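MHC class I protein (Ginglymostoma cirratum, PDB 6LUP) probably presents peptides at the cell surface to T cells, holding the peptide in a groove between two helices above a beta sheet, as in other MHC class I molecules. Local coordinates at residues 5-10 / 30-35; 19-24 / 63-68; 109-114 / 156-161; 127-132 / 139-144. All blocks are in the same frame, centred on the assembly; numbering follows the deposited sequence.

Contact 1: residues 5-10 / 30-35; sequences LRYFFT and QQFVQY
Tyr7 and Leu5 of strand 5-10 meet Phe32 and Val33 of strand 30-35 through side-chain ends alone. The packed part centres on the Phe32 ring. Its CZ atom lies 3.5 Å from Tyr7 OH and its CE1 atom 3.8 Å from Leu5 CD1. Both neighbours cross Phe32 at about a right angle. Val33 CG2 sits 3.8 Å above one face of the Phe32 ring, over its centre, and also reaches Tyr7 CE2 at 3.9 Å. The phenol oxygen of Tyr7 hydrogen-bonds to the backbone of the bound peptide, so this cluster belongs to the groove floor. Gln31 lies on the looser side, partly exposed. Its NE2 bonds to Val33 O at 3.0 Å, with the donor above the carbonyl plane. The two strands are not direct partners; strand 21-27 runs between them, and Phe32 and Val33 both face its Gly25 in a classic beta bulge. Trp58 of helix 55-82 packs on Val33, and strand 91-100 flanks strand 3-12 on its other side.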
loop_
_atom_site.group_PDB
_atom_site.type_symbol
_atom_site.label_atom_id
_atom_site.label_comp_id
_atom_site.label_asym_id
_atom_site.label_seq_id
_atom_site.Cartn_x
_atom_site.Cartn_y
_atom_site.Cartn_z
ATOM N N LEU A 5 6.728 6.354 10.399
ATOM C CA LEU A 5 7.773 6.002 9.448
ATOM C C LEU A 5 7.871 4.476 9.403
ATOM O O LEU A 5 8.236 3.845 10.394
ATOM C CB LEU A 5 9.111 6.625 9.868
ATOM C CG LEU A 5 10.404 6.193 9.170
ATOM C CD1 LEU A 5 10.399 6.517 7.683
ATOM C CD2 LEU A 5 11.588 6.853 9.850
ATOM N N ARG A 6 7.525 3.886 8.262
ATOM C CA ARG A 6 7.436 2.430 8.156
ATOM C C ARG A 6 8.120 1.891 6.901
ATOM O O ARG A 6 8.076 2.519 5.842
ATOM C CB ARG A 6 5.973 1.986 8.179
ATOM C CG ARG A 6 5.189 2.446 9.403
ATOM C CD ARG A 6 3.692 2.278 9.198
ATOM N NE ARG A 6 3.254 2.967 7.984
ATOM C CZ ARG A 6 2.112 2.734 7.344
ATOM N NH1 ARG A 6 1.258 1.820 7.795
ATOM N NH2 ARG A 6 1.822 3.416 6.240
ATOM N N TYR A 7 8.748 0.725 7.035
ATOM C CA TYR A 7 9.415 0.058 5.919
ATOM C C TYR A 7 8.840 -1.330 5.663
ATOM O O TYR A 7 8.505 -2.053 6.605
ATOM C CB TYR A 7 10.908 -0.054 6.191
ATOM C CG TYR A 7 11.657 1.234 6.007
ATOM C CD1 TYR A 7 11.774 2.153 7.051
ATOM C CD2 TYR A 7 12.254 1.540 4.786
ATOM C CE1 TYR A 7 12.471 3.338 6.883
ATOM C CE2 TYR A 7 12.951 2.724 4.608
ATOM C CZ TYR A 7 13.057 3.616 5.658
ATOM O OH TYR A 7 13.747 4.788 5.479
ATOM N N PHE A 8 8.744 -1.698 4.387
ATOM C CA PHE A 8 8.157 -2.973 3.972
ATOM C C PHE A 8 9.124 -3.706 3.056
ATOM O O PHE A 8 9.460 -3.212 1.979
ATOM C CB PHE A 8 6.809 -2.753 3.267
ATOM C CG PHE A 8 5.788 -2.051 4.119
ATOM C CD1 PHE A 8 5.841 -0.670 4.310
ATOM C CD2 PHE A 8 4.780 -2.768 4.752
ATOM C CE1 PHE A 8 4.915 -0.021 5.117
ATOM C CE2 PHE A 8 3.845 -2.126 5.556
ATOM C CZ PHE A 8 3.912 -0.752 5.737
ATOM N N PHE A 9 9.577 -4.878 3.500
ATOM C CA PHE A 9 10.555 -5.674 2.768
ATOM C C PHE A 9 9.887 -6.931 2.231
ATOM O O PHE A 9 9.242 -7.656 2.989
ATOM C CB PHE A 9 11.692 -6.120 3.692
ATOM C CG PHE A 9 12.451 -5.001 4.350
ATOM C CD1 PHE A 9 11.872 -4.232 5.356
ATOM C CD2 PHE A 9 13.776 -4.762 4.013
ATOM C CE1 PHE A 9 12.593 -3.220 5.981
ATOM C CE2 PHE A 9 14.504 -3.755 4.637
ATOM C CZ PHE A 9 13.913 -2.979 5.619
ATOM N N THR A 10 10.048 -7.197 0.936
ATOM C CA THR A 10 9.552 -8.441 0.350
ATOM C C THR A 10 10.666 -9.184 -0.379
ATOM O O THR A 10 11.279 -8.647 -1.306
ATOM C CB THR A 10 8.372 -8.207 -0.615
ATOM O OG1 THR A 10 7.326 -7.511 0.068
ATOM C CG2 THR A 10 7.823 -9.529 -1.140
ATOM N N GLN A 30 2.637 8.204 2.437
ATOM C CA GLN A 30 3.382 8.578 1.240
ATOM C C GLN A 30 4.678 7.780 1.100
ATOM O O GLN A 30 5.541 7.817 1.987
ATOM C CB GLN A 30 3.656 10.086 1.251
ATOM C CG GLN A 30 4.619 10.576 0.181
ATOM C CD GLN A 30 4.785 12.083 0.215
ATOM O OE1 GLN A 30 3.832 12.827 -0.002
ATOM N NE2 GLN A 30 6.000 12.539 0.482
ATOM N N GLN A 31 4.809 7.054 -0.010
ATOM C CA GLN A 31 6.050 6.350 -0.301
ATOM C C GLN A 31 7.130 7.355 -0.669
ATOM O O GLN A 31 6.893 8.254 -1.476
ATOM C CB GLN A 31 5.872 5.346 -1.436
ATOM C CG GLN A 31 6.958 4.282 -1.447
ATOM C CD GLN A 31 7.122 3.601 -2.790
ATOM O OE1 GLN A 31 6.147 3.314 -3.475
ATOM N NE2 GLN A 31 8.367 3.322 -3.164
ATOM N N PHE A 32 8.311 7.211 -0.081
ATOM C CA PHE A 32 9.385 8.178 -0.327
ATOM C C PHE A 32 10.693 7.557 -0.813
ATOM O O PHE A 32 11.496 8.232 -1.445
ATOM C CB PHE A 32 9.594 9.102 0.887
ATOM C CG PHE A 32 10.334 8.467 2.035
ATOM C CD1 PHE A 32 9.728 7.500 2.831
ATOM C CD2 PHE A 32 11.634 8.871 2.347
ATOM C CE1 PHE A 32 10.411 6.920 3.892
ATOM C CE2 PHE A 32 12.320 8.302 3.415
ATOM C CZ PHE A 32 11.708 7.323 4.187
ATOM N N VAL A 33 10.901 6.276 -0.519
ATOM C CA VAL A 33 12.088 5.556 -0.992
ATOM C C VAL A 33 11.734 4.171 -1.539
ATOM O O VAL A 33 10.662 3.622 -1.254
ATOM C CB VAL A 33 13.212 5.444 0.077
ATOM C CG1 VAL A 33 13.859 6.799 0.333
ATOM C CG2 VAL A 33 12.706 4.826 1.379
ATOM N N GLN A 34 12.643 3.623 -2.337
ATOM C CA GLN A 34 12.483 2.305 -2.932
ATOM C C GLN A 34 13.859 1.695 -3.122
ATOM O O GLN A 34 14.834 2.403 -3.389
ATOM C CB GLN A 34 11.754 2.406 -4.279
ATOM C CG GLN A 34 11.395 1.072 -4.937
ATOM C CD GLN A 34 12.501 0.487 -5.816
ATOM O OE1 GLN A 34 13.485 1.155 -6.147
ATOM N NE2 GLN A 34 12.339 -0.777 -6.194
ATOM N N TYR A 35 13.922 0.377 -2.978
ATOM C CA TYR A 35 15.099 -0.404 -3.317
ATOM C C TYR A 35 14.654 -1.732 -3.930
ATOM O O TYR A 35 13.646 -2.308 -3.507
ATOM C CB TYR A 35 15.923 -0.649 -2.055
ATOM C CG TYR A 35 17.157 -1.498 -2.251
ATOM C CD1 TYR A 35 17.068 -2.887 -2.308
ATOM C CD2 TYR A 35 18.417 -0.915 -2.344
ATOM C CE1 TYR A 35 18.196 -3.670 -2.479
ATOM C CE2 TYR A 35 19.552 -1.691 -2.508
ATOM C CZ TYR A 35 19.435 -3.068 -2.575
ATOM O OH TYR A 35 20.552 -3.850 -2.739
#

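Contact 2: residues 19-24 / 63-68; sequences PEFVAV and QTLRGW
Phe21 and Ala23 of the sheet meet Leu65 and Trp68 of helix 63-68 by apolar packing, with no hydrogen bond between the segments. Leu65 CD1 is the shared methyl. It lies 3.5 Å from Ala23 CB and 3.7 Å from Phe21 CZ. The Phe21 side chain extends to the helix with CG anti to the backbone N (chi1 -179°) and crosses Leu65 at about a right angle. The tip of the same ring, Phe21 CZ, lies 4.0 Å from Trp68 CB, the two side chains crossing obliquely.

The same residues make their aromatic and polar contacts with partners outside the two segments: Phe21 stacks on Trp11, and the Trp68 ring meets Phe9. The indole leads away from the strand, and its NE1 hydrogen-bonds to the backbone of the bound peptide, while Leu65 touches an apolar side chain of that peptide. The contact thus seats the alpha-1 helix on the groove floor. Strand 21-27 lies between strands 3-12 and 30-36, and helix 55-82 passes above them.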
loop_
_atom_site.group_PDB
_atom_site.type_symbol
_atom_site.label_atom_id
_atom_site.label_comp_id
_atom_site.label_asym_id
_atom_site.label_seq_id
_atom_site.Cartn_x
_atom_site.Cartn_y
_atom_site.Cartn_z
ATOM N N PRO A 19 11.212 -8.682 -8.980
ATOM C CA PRO A 19 12.577 -8.735 -8.453
ATOM C C PRO A 19 12.628 -9.548 -7.165
ATOM O O PRO A 19 11.687 -9.504 -6.372
ATOM C CB PRO A 19 12.895 -7.267 -8.157
ATOM C CG PRO A 19 12.037 -6.501 -9.099
ATOM C CD PRO A 19 10.767 -7.293 -9.210
ATOM N N GLU A 20 13.720 -10.283 -6.964
ATOM C CA GLU A 20 13.869 -11.184 -5.811
ATOM C C GLU A 20 13.772 -10.483 -4.449
ATOM O O GLU A 20 13.437 -11.111 -3.437
ATOM C CB GLU A 20 15.186 -11.953 -5.907
ATOM C CG GLU A 20 15.288 -12.874 -7.112
ATOM C CD GLU A 20 16.577 -13.669 -7.121
ATOM O OE1 GLU A 20 17.348 -13.537 -8.094
ATOM O OE2 GLU A 20 16.831 -14.416 -6.152
ATOM N N PHE A 21 14.082 -9.187 -4.441
ATOM C CA PHE A 21 13.968 -8.354 -3.260
ATOM C C PHE A 21 13.464 -6.976 -3.655
ATOM O O PHE A 21 13.977 -6.356 -4.585
ATOM C CB PHE A 21 15.319 -8.241 -2.553
ATOM C CG PHE A 21 15.290 -7.399 -1.302
ATOM C CD1 PHE A 21 14.262 -7.539 -0.369
ATOM C CD2 PHE A 21 16.306 -6.484 -1.046
ATOM C CE1 PHE A 21 14.241 -6.770 0.783
ATOM C CE2 PHE A 21 16.296 -5.717 0.108
ATOM C CZ PHE A 21 15.263 -5.860 1.024
ATOM N N VAL A 22 12.443 -6.515 -2.944
ATOM C CA VAL A 22 11.927 -5.161 -3.101
ATOM C C VAL A 22 11.517 -4.603 -1.741
ATOM O O VAL A 22 10.767 -5.234 -0.991
ATOM C CB VAL A 22 10.775 -5.080 -4.132
ATOM C CG1 VAL A 22 9.763 -6.192 -3.909
ATOM C CG2 VAL A 22 10.100 -3.715 -4.094
ATOM N N ALA A 23 12.047 -3.425 -1.428
ATOM C CA ALA A 23 11.702 -2.719 -0.207
ATOM C C ALA A 23 11.181 -1.329 -0.525
ATOM O O ALA A 23 11.615 -0.692 -1.491
ATOM C CB ALA A 23 12.905 -2.636 0.712
ATOM N N VAL A 24 10.242 -0.866 0.288
ATOM C CA VAL A 24 9.676 0.470 0.137
ATOM C C VAL A 24 9.621 1.168 1.486
ATOM O O VAL A 24 9.426 0.518 2.513
ATOM C CB VAL A 24 8.260 0.433 -0.482
ATOM C CG1 VAL A 24 8.334 0.076 -1.956
ATOM C CG2 VAL A 24 7.356 -0.537 0.269
ATOM N N GLN A 63 23.659 0.757 1.261
ATOM C CA GLN A 63 24.448 -0.263 1.951
ATOM C C GLN A 63 23.614 -1.108 2.921
ATOM O O GLN A 63 23.771 -2.333 2.982
ATOM C CB GLN A 63 25.628 0.382 2.686
ATOM C CG GLN A 63 26.495 -0.596 3.462
ATOM C CD GLN A 63 27.221 -1.590 2.568
ATOM O OE1 GLN A 63 27.947 -1.205 1.655
ATOM N NE2 GLN A 63 27.032 -2.875 2.837
ATOM N N THR A 64 22.734 -0.449 3.670
ATOM C CA THR A 64 21.848 -1.117 4.614
ATOM C C THR A 64 21.004 -2.167 3.885
ATOM O O THR A 64 20.918 -3.330 4.308
ATOM C CB THR A 64 20.923 -0.093 5.309
ATOM O OG1 THR A 64 21.713 0.844 6.050
ATOM C CG2 THR A 64 19.935 -0.775 6.242
ATOM N N LEU A 65 20.396 -1.747 2.782
ATOM C CA LEU A 65 19.512 -2.612 2.020
ATOM C C LEU A 65 20.286 -3.718 1.314
ATOM O O LEU A 65 19.763 -4.816 1.107
ATOM C CB LEU A 65 18.667 -1.794 1.041
ATOM C CG LEU A 65 17.303 -1.280 1.534
ATOM C CD1 LEU A 65 16.306 -2.416 1.688
ATOM C CD2 LEU A 65 17.411 -0.509 2.843
ATOM N N ARG A 66 21.541 -3.434 0.974
ATOM C CA ARG A 66 22.418 -4.455 0.415
ATOM C C ARG A 66 22.694 -5.576 1.404
ATOM O O ARG A 66 22.895 -6.713 0.997
ATOM C CB ARG A 66 23.719 -3.845 -0.097
ATOM C CG ARG A 66 23.577 -3.294 -1.503
ATOM C CD ARG A 66 24.710 -2.352 -1.843
ATOM N NE ARG A 66 24.520 -1.755 -3.157
ATOM C CZ ARG A 66 25.495 -1.228 -3.886
ATOM N NH1 ARG A 66 26.745 -1.234 -3.437
ATOM N NH2 ARG A 66 25.222 -0.705 -5.074
ATOM N N GLY A 67 22.697 -5.252 2.695
ATOM C CA GLY A 67 22.823 -6.258 3.746
ATOM C C GLY A 67 21.552 -7.078 3.886
ATOM O O GLY A 67 21.605 -8.290 4.121
ATOM N N TRP A 68 20.404 -6.416 3.738
ATOM C CA TRP A 68 19.107 -7.083 3.845
ATOM C C TRP A 68 18.841 -8.032 2.676
ATOM O O TRP A 68 18.165 -9.043 2.843
ATOM C CB TRP A 68 17.966 -6.061 3.932
ATOM C CG TRP A 68 17.791 -5.402 5.276
ATOM C CD1 TRP A 68 18.025 -4.090 5.581
ATOM C CD2 TRP A 68 17.322 -6.014 6.487
ATOM N NE1 TRP A 68 17.741 -3.849 6.908
ATOM C CE2 TRP A 68 17.308 -5.012 7.487
ATOM C CE3 TRP A 68 16.922 -7.310 6.827
ATOM C CZ2 TRP A 68 16.904 -5.263 8.798
ATOM C CZ3 TRP A 68 16.525 -7.564 8.136
ATOM C CH2 TRP A 68 16.519 -6.542 9.105
#

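Contact 3: residues 109-114 / 156-161; sequences GFVQHA and GYLEGI
Leu158 of helix 156-161 reaches down to the backbone of strand 109-114 at Gly109 and Phe110. Its CG stands anti to the carbonyl carbon (chi1 -64°), and chi2 is extended at 179°. This conformation carries both methyl groups to the strand. CD2 comes 3.4 Å from Phe110 O. CD1 lies 3.8 Å from Phe110 N, 4.2 Å from Gly109 C and 4.2 Å from Val111 CG1. The leucine fork therefore rests mainly on the main chain.

The CA atoms of Gly109 and Leu158 are the nearest pair across the segments, 5.3 Å apart. The bare backbone of Gly109 lets strand and helix come this close. Phe110 turns its ring to the other side of the sheet, where it packs on Arg6 and Met95. Val111 points toward the helix and also touches Thr154, one turn earlier than Leu158.

The helix widens into a pi-type turn at 157-161. Gly156 O accepts from both Gly160 N and Ile161 N. Tyr157, next to Leu158, leads into the groove, and its OH hydrogen-bonds to the backbone of the bound peptide.

No hydrogen bond or salt bridge joins the two segments. Between them the contact is van der Waals: the Leu158 methyls lie on peptide groups and on Val111, so it rests on shape fit and not on directed bonds.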
loop_
_atom_site.group_PDB
_atom_site.type_symbol
_atom_site.label_atom_id
_atom_site.label_comp_id
_atom_site.label_asym_id
_atom_site.label_seq_id
_atom_site.Cartn_x
_atom_site.Cartn_y
_atom_site.Cartn_z
ATOM N N GLY A 109 6.290 1.360 18.290
ATOM C CA GLY A 109 7.196 0.788 17.310
ATOM C C GLY A 109 6.904 -0.685 17.145
ATOM O O GLY A 109 6.297 -1.305 18.018
ATOM N N PHE A 110 7.333 -1.243 16.017
ATOM C CA PHE A 110 7.060 -2.636 15.693
ATOM C C PHE A 110 8.085 -3.186 14.722
ATOM O O PHE A 110 8.639 -2.453 13.903
ATOM C CB PHE A 110 5.655 -2.787 15.091
ATOM C CG PHE A 110 5.497 -2.140 13.736
ATOM C CD1 PHE A 110 5.125 -0.800 13.626
ATOM C CD2 PHE A 110 5.720 -2.871 12.565
ATOM C CE1 PHE A 110 4.982 -0.205 12.380
ATOM C CE2 PHE A 110 5.582 -2.278 11.317
ATOM C CZ PHE A 110 5.212 -0.944 11.225
ATOM N N VAL A 111 8.326 -4.487 14.826
ATOM C CA VAL A 111 9.057 -5.231 13.811
ATOM C C VAL A 111 8.418 -6.617 13.714
ATOM O O VAL A 111 8.347 -7.353 14.701
ATOM C CB VAL A 111 10.594 -5.260 14.055
ATOM C CG1 VAL A 111 10.945 -5.769 15.446
ATOM C CG2 VAL A 111 11.306 -6.070 12.982
ATOM N N GLN A 112 7.920 -6.936 12.522
ATOM C CA GLN A 112 7.163 -8.161 12.277
ATOM C C GLN A 112 7.711 -8.871 11.052
ATOM O O GLN A 112 7.954 -8.245 10.019
ATOM C CB GLN A 112 5.683 -7.842 12.054
ATOM C CG GLN A 112 4.968 -7.246 13.254
ATOM C CD GLN A 112 3.715 -6.481 12.871
ATOM O OE1 GLN A 112 3.488 -5.369 13.348
ATOM N NE2 GLN A 112 2.896 -7.068 11.999
ATOM N N HIS A 113 7.900 -10.179 11.177
ATOM C CA HIS A 113 8.402 -10.999 10.084
ATOM C C HIS A 113 7.349 -12.021 9.669
ATOM O O HIS A 113 6.589 -12.524 10.506
ATOM C CB HIS A 113 9.676 -11.733 10.499
ATOM C CG HIS A 113 10.773 -10.838 10.984
ATOM N ND1 HIS A 113 12.025 -10.820 10.407
ATOM C CD2 HIS A 113 10.818 -9.946 12.004
ATOM C CE1 HIS A 113 12.790 -9.951 11.046
ATOM N NE2 HIS A 113 12.081 -9.407 12.018
ATOM N N ALA A 114 7.304 -12.320 8.373
ATOM C CA ALA A 114 6.380 -13.319 7.852
ATOM C C ALA A 114 7.018 -14.229 6.820
ATOM O O ALA A 114 7.824 -13.796 5.991
ATOM C CB ALA A 114 5.144 -12.667 7.266
ATOM N N GLY A 156 16.580 0.367 20.139
ATOM C CA GLY A 156 17.148 1.697 19.955
ATOM C C GLY A 156 16.737 2.315 18.632
ATOM O O GLY A 156 16.507 3.520 18.550
ATOM N N TYR A 157 16.634 1.493 17.590
ATOM C CA TYR A 157 16.162 1.981 16.296
ATOM C C TYR A 157 14.695 2.407 16.355
ATOM O O TYR A 157 14.354 3.530 15.982
ATOM C CB TYR A 157 16.362 0.946 15.184
ATOM C CG TYR A 157 15.655 1.333 13.907
ATOM C CD1 TYR A 157 16.227 2.241 13.018
ATOM C CD2 TYR A 157 14.396 0.809 13.598
ATOM C CE1 TYR A 157 15.576 2.610 11.855
ATOM C CE2 TYR A 157 13.736 1.175 12.437
ATOM C CZ TYR A 157 14.331 2.074 11.571
ATOM O OH TYR A 157 13.680 2.435 10.416
ATOM N N LEU A 158 13.840 1.504 16.827
ATOM C CA LEU A 158 12.404 1.743 16.852
ATOM C C LEU A 158 12.021 2.939 17.718
ATOM O O LEU A 158 11.165 3.735 17.330
ATOM C CB LEU A 158 11.646 0.489 17.309
ATOM C CG LEU A 158 11.704 -0.774 16.437
ATOM C CD1 LEU A 158 10.912 -1.897 17.089
ATOM C CD2 LEU A 158 11.217 -0.527 15.011
ATOM N N GLU A 159 12.668 3.068 18.874
ATOM C CA GLU A 159 12.343 4.124 19.833
ATOM C C GLU A 159 13.134 5.409 19.622
ATOM O O GLU A 159 12.651 6.492 19.948
ATOM C CB GLU A 159 12.553 3.636 21.264
ATOM C CG GLU A 159 11.532 2.615 21.743
ATOM C CD GLU A 159 11.842 2.080 23.133
ATOM O OE1 GLU A 159 12.859 2.506 23.728
ATOM O OE2 GLU A 159 11.068 1.232 23.628
ATOM N N GLY A 160 14.349 5.293 19.095
ATOM C CA GLY A 160 15.229 6.453 18.971
ATOM C C GLY A 160 15.471 6.910 17.545
ATOM O O GLY A 160 15.005 7.978 17.135
ATOM N N ILE A 161 16.202 6.095 16.791
ATOM C CA ILE A 161 16.623 6.452 15.443
ATOM C C ILE A 161 15.422 6.746 14.542
ATOM O O ILE A 161 15.381 7.780 13.870
ATOM C CB ILE A 161 17.535 5.362 14.839
ATOM C CG1 ILE A 161 18.893 5.356 15.553
ATOM C CG2 ILE A 161 17.740 5.586 13.349
ATOM C CD1 ILE A 161 19.617 4.027 15.512
#

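Contact 4: residues 127-132 / 139-144; sequences KMVWVT and ITKNKW
Strand 129-131 and helix 139-144 run nearly antiparallel, at 171° and 8.1 Å between axes, with Trp130 and Lys141 nearest in backbone. They pair the edge strand of the MHC class I platform with the first helical part of alpha-2, and a G1 beta bulge at Met128 and Val129 precedes the strand's centre.

Trp130 and Trp144 form an edge-to-face (T-shaped) pair. The edge of Trp144 meets the face of Trp130, with six-membered centroids 4.8 Å apart and planes at 66°. Trp144 CE3 lies over the centre of that face. Trp144 CB adds a CH-pi contact, 3.8 Å from the centroid of the five-membered ring of Trp130. The pair is fixed at its polar ends by outside partners: Trp130 NE1 bonds to Asn151, and Trp144 NE1 bonds to the backbone of the bound peptide. Thr140 CG2 covers one face of the Trp144 ring.

Lys141 works on the other flank. Its chain is extended as far as chi3 and then bends at chi4 (55°), which turns the ammonium back to the strand. Thr132 CG2 packs alongside, 3.8 Å from Lys141 CD. The ammonium also forms a salt bridge with Asp145, whose other oxygen accepts from Trp130 N. Lys141 NZ donates to Trp130 O at 2.6 Å, nearly in line with the C=O bond.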
loop_
_atom_site.group_PDB
_atom_site.type_symbol
_atom_site.label_atom_id
_atom_site.label_comp_id
_atom_site.label_asym_id
_atom_site.label_seq_id
_atom_site.Cartn_x
_atom_site.Cartn_y
_atom_site.Cartn_z
ATOM N N LYS A 127 8.145 -6.299 26.851
ATOM C CA LYS A 127 8.791 -7.433 27.510
ATOM C C LYS A 127 10.213 -7.657 26.998
ATOM O O LYS A 127 11.006 -8.340 27.644
ATOM C CB LYS A 127 7.972 -8.711 27.299
ATOM C CG LYS A 127 6.597 -8.713 27.949
ATOM C CD LYS A 127 6.678 -8.927 29.454
ATOM C CE LYS A 127 5.292 -9.040 30.069
ATOM N NZ LYS A 127 5.341 -9.088 31.558
ATOM N N MET A 128 10.518 -7.073 25.838
ATOM C CA MET A 128 11.782 -7.294 25.117
ATOM C C MET A 128 12.051 -8.772 24.839
ATOM O O MET A 128 13.151 -9.282 25.071
ATOM C CB MET A 128 12.968 -6.605 25.804
ATOM C CG MET A 128 13.071 -5.116 25.508
ATOM S SD MET A 128 12.948 -4.705 23.750
ATOM C CE MET A 128 14.373 -5.558 23.079
ATOM N N VAL A 129 11.023 -9.442 24.327
ATOM C CA VAL A 129 11.090 -10.855 23.975
ATOM C C VAL A 129 10.452 -11.049 22.595
ATOM O O VAL A 129 9.541 -10.307 22.212
ATOM C CB VAL A 129 10.423 -11.739 25.071
ATOM C CG1 VAL A 129 8.901 -11.637 25.033
ATOM C CG2 VAL A 129 10.870 -13.187 24.967
ATOM N N TRP A 130 10.949 -12.025 21.843
ATOM C CA TRP A 130 10.393 -12.341 20.530
ATOM C C TRP A 130 9.273 -13.366 20.646
ATOM O O TRP A 130 9.379 -14.330 21.404
ATOM C CB TRP A 130 11.482 -12.856 19.591
ATOM C CG TRP A 130 12.524 -11.827 19.281
ATOM C CD1 TRP A 130 13.676 -11.597 19.974
ATOM C CD2 TRP A 130 12.510 -10.882 18.199
ATOM N NE1 TRP A 130 14.384 -10.571 19.393
ATOM C CE2 TRP A 130 13.691 -10.112 18.304
ATOM C CE3 TRP A 130 11.618 -10.613 17.152
ATOM C CZ2 TRP A 130 14.002 -9.089 17.399
ATOM C CZ3 TRP A 130 11.929 -9.593 16.253
ATOM C CH2 TRP A 130 13.112 -8.847 16.384
ATOM N N VAL A 131 8.197 -13.145 19.895
ATOM C CA VAL A 131 7.057 -14.061 19.900
ATOM C C VAL A 131 6.875 -14.741 18.542
ATOM O O VAL A 131 7.080 -14.127 17.492
ATOM C CB VAL A 131 5.748 -13.376 20.381
ATOM C CG1 VAL A 131 5.960 -12.696 21.728
ATOM C CG2 VAL A 131 5.235 -12.371 19.366
ATOM N N THR A 132 6.519 -16.020 18.578
ATOM C CA THR A 132 6.293 -16.808 17.371
ATOM C C THR A 132 5.113 -17.764 17.568
ATOM O O THR A 132 5.095 -18.542 18.527
ATOM C CB THR A 132 7.558 -17.586 16.935
ATOM O OG1 THR A 132 7.245 -18.444 15.831
ATOM C CG2 THR A 132 8.128 -18.425 18.086
ATOM N N ILE A 139 13.149 -22.063 17.116
ATOM C CA ILE A 139 14.608 -22.143 17.097
ATOM C C ILE A 139 15.261 -20.773 16.846
ATOM O O ILE A 139 16.363 -20.506 17.337
ATOM C CB ILE A 139 15.112 -23.242 16.120
ATOM C CG1 ILE A 139 16.633 -23.430 16.223
ATOM C CG2 ILE A 139 14.681 -22.964 14.688
ATOM C CD1 ILE A 139 17.089 -24.122 17.493
ATOM N N THR A 140 14.568 -19.908 16.106
ATOM C CA THR A 140 15.011 -18.529 15.888
ATOM C C THR A 140 14.754 -17.671 17.133
ATOM O O THR A 140 15.607 -16.868 17.528
ATOM C CB THR A 140 14.336 -17.911 14.642
ATOM O OG1 THR A 140 14.775 -18.604 13.468
ATOM C CG2 THR A 140 14.685 -16.435 14.495
ATOM N N LYS A 141 13.584 -17.857 17.745
ATOM C CA LYS A 141 13.204 -17.140 18.964
ATOM C C LYS A 141 14.214 -17.364 20.088
ATOM O O LYS A 141 14.589 -16.424 20.794
ATOM C CB LYS A 141 11.800 -17.554 19.422
ATOM C CG LYS A 141 11.405 -17.013 20.786
ATOM C CD LYS A 141 10.077 -17.575 21.267
ATOM C CE LYS A 141 9.932 -17.442 22.776
ATOM N NZ LYS A 141 10.108 -16.048 23.267
ATOM N N ASN A 142 14.654 -18.610 20.240
ATOM C CA ASN A 142 15.613 -18.959 21.279
ATOM C C ASN A 142 16.971 -18.306 21.058
ATOM O O ASN A 142 17.636 -17.914 22.020
ATOM C CB ASN A 142 15.748 -20.478 21.412
ATOM C CG ASN A 142 14.508 -21.132 22.007
ATOM O OD1 ASN A 142 14.390 -22.357 22.010
ATOM N ND2 ASN A 142 13.582 -20.320 22.518
ATOM N N LYS A 143 17.372 -18.182 19.794
ATOM C CA LYS A 143 18.611 -17.493 19.437
ATOM C C LYS A 143 18.483 -15.988 19.652
ATOM O O LYS A 143 19.375 -15.354 20.218
ATOM C CB LYS A 143 18.993 -17.780 17.985
ATOM C CG LYS A 143 19.440 -19.210 17.731
ATOM C CD LYS A 143 19.485 -19.536 16.246
ATOM C CE LYS A 143 20.763 -19.032 15.598
ATOM N NZ LYS A 143 20.886 -19.536 14.201
ATOM N N TRP A 144 17.359 -15.430 19.208
ATOM C CA TRP A 144 17.146 -13.984 19.214
ATOM C C TRP A 144 16.868 -13.409 20.598
ATOM O O TRP A 144 17.194 -12.252 20.860
ATOM C CB TRP A 144 16.038 -13.610 18.229
ATOM C CG TRP A 144 16.485 -13.630 16.787
ATOM C CD1 TRP A 144 17.614 -14.211 16.281
ATOM C CD2 TRP A 144 15.795 -13.061 15.671
ATOM N NE1 TRP A 144 17.677 -14.028 14.922
ATOM C CE2 TRP A 144 16.572 -13.326 14.520
ATOM C CE3 TRP A 144 14.597 -12.350 15.529
ATOM C CZ2 TRP A 144 16.191 -12.903 13.244
ATOM C CZ3 TRP A 144 14.217 -11.932 14.260
ATOM C CH2 TRP A 144 15.012 -12.212 13.135
#

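From the N terminus, strand 3-12 leads to strand 21-27 and then strand 30-36. Contact 1 closes the loop from the first to the third of these. Contact 2 starts inside that loop and ends on helix 55-82, so contacts 1 and 2 cross. They touch through Thr10 N with Val22 O and Tyr35 O with Ala23 N, both probable hydrogen bonds. Contact 3 opens later, on strand 108-115, and closes on helix 148-172. Contact 4 is nested inside its loop, and His113 and Val111 pack against Trp144 and Trp130. Contacts 2, 3 and 4 tie helices to the shared sheet, while contact 1 joins strands within it.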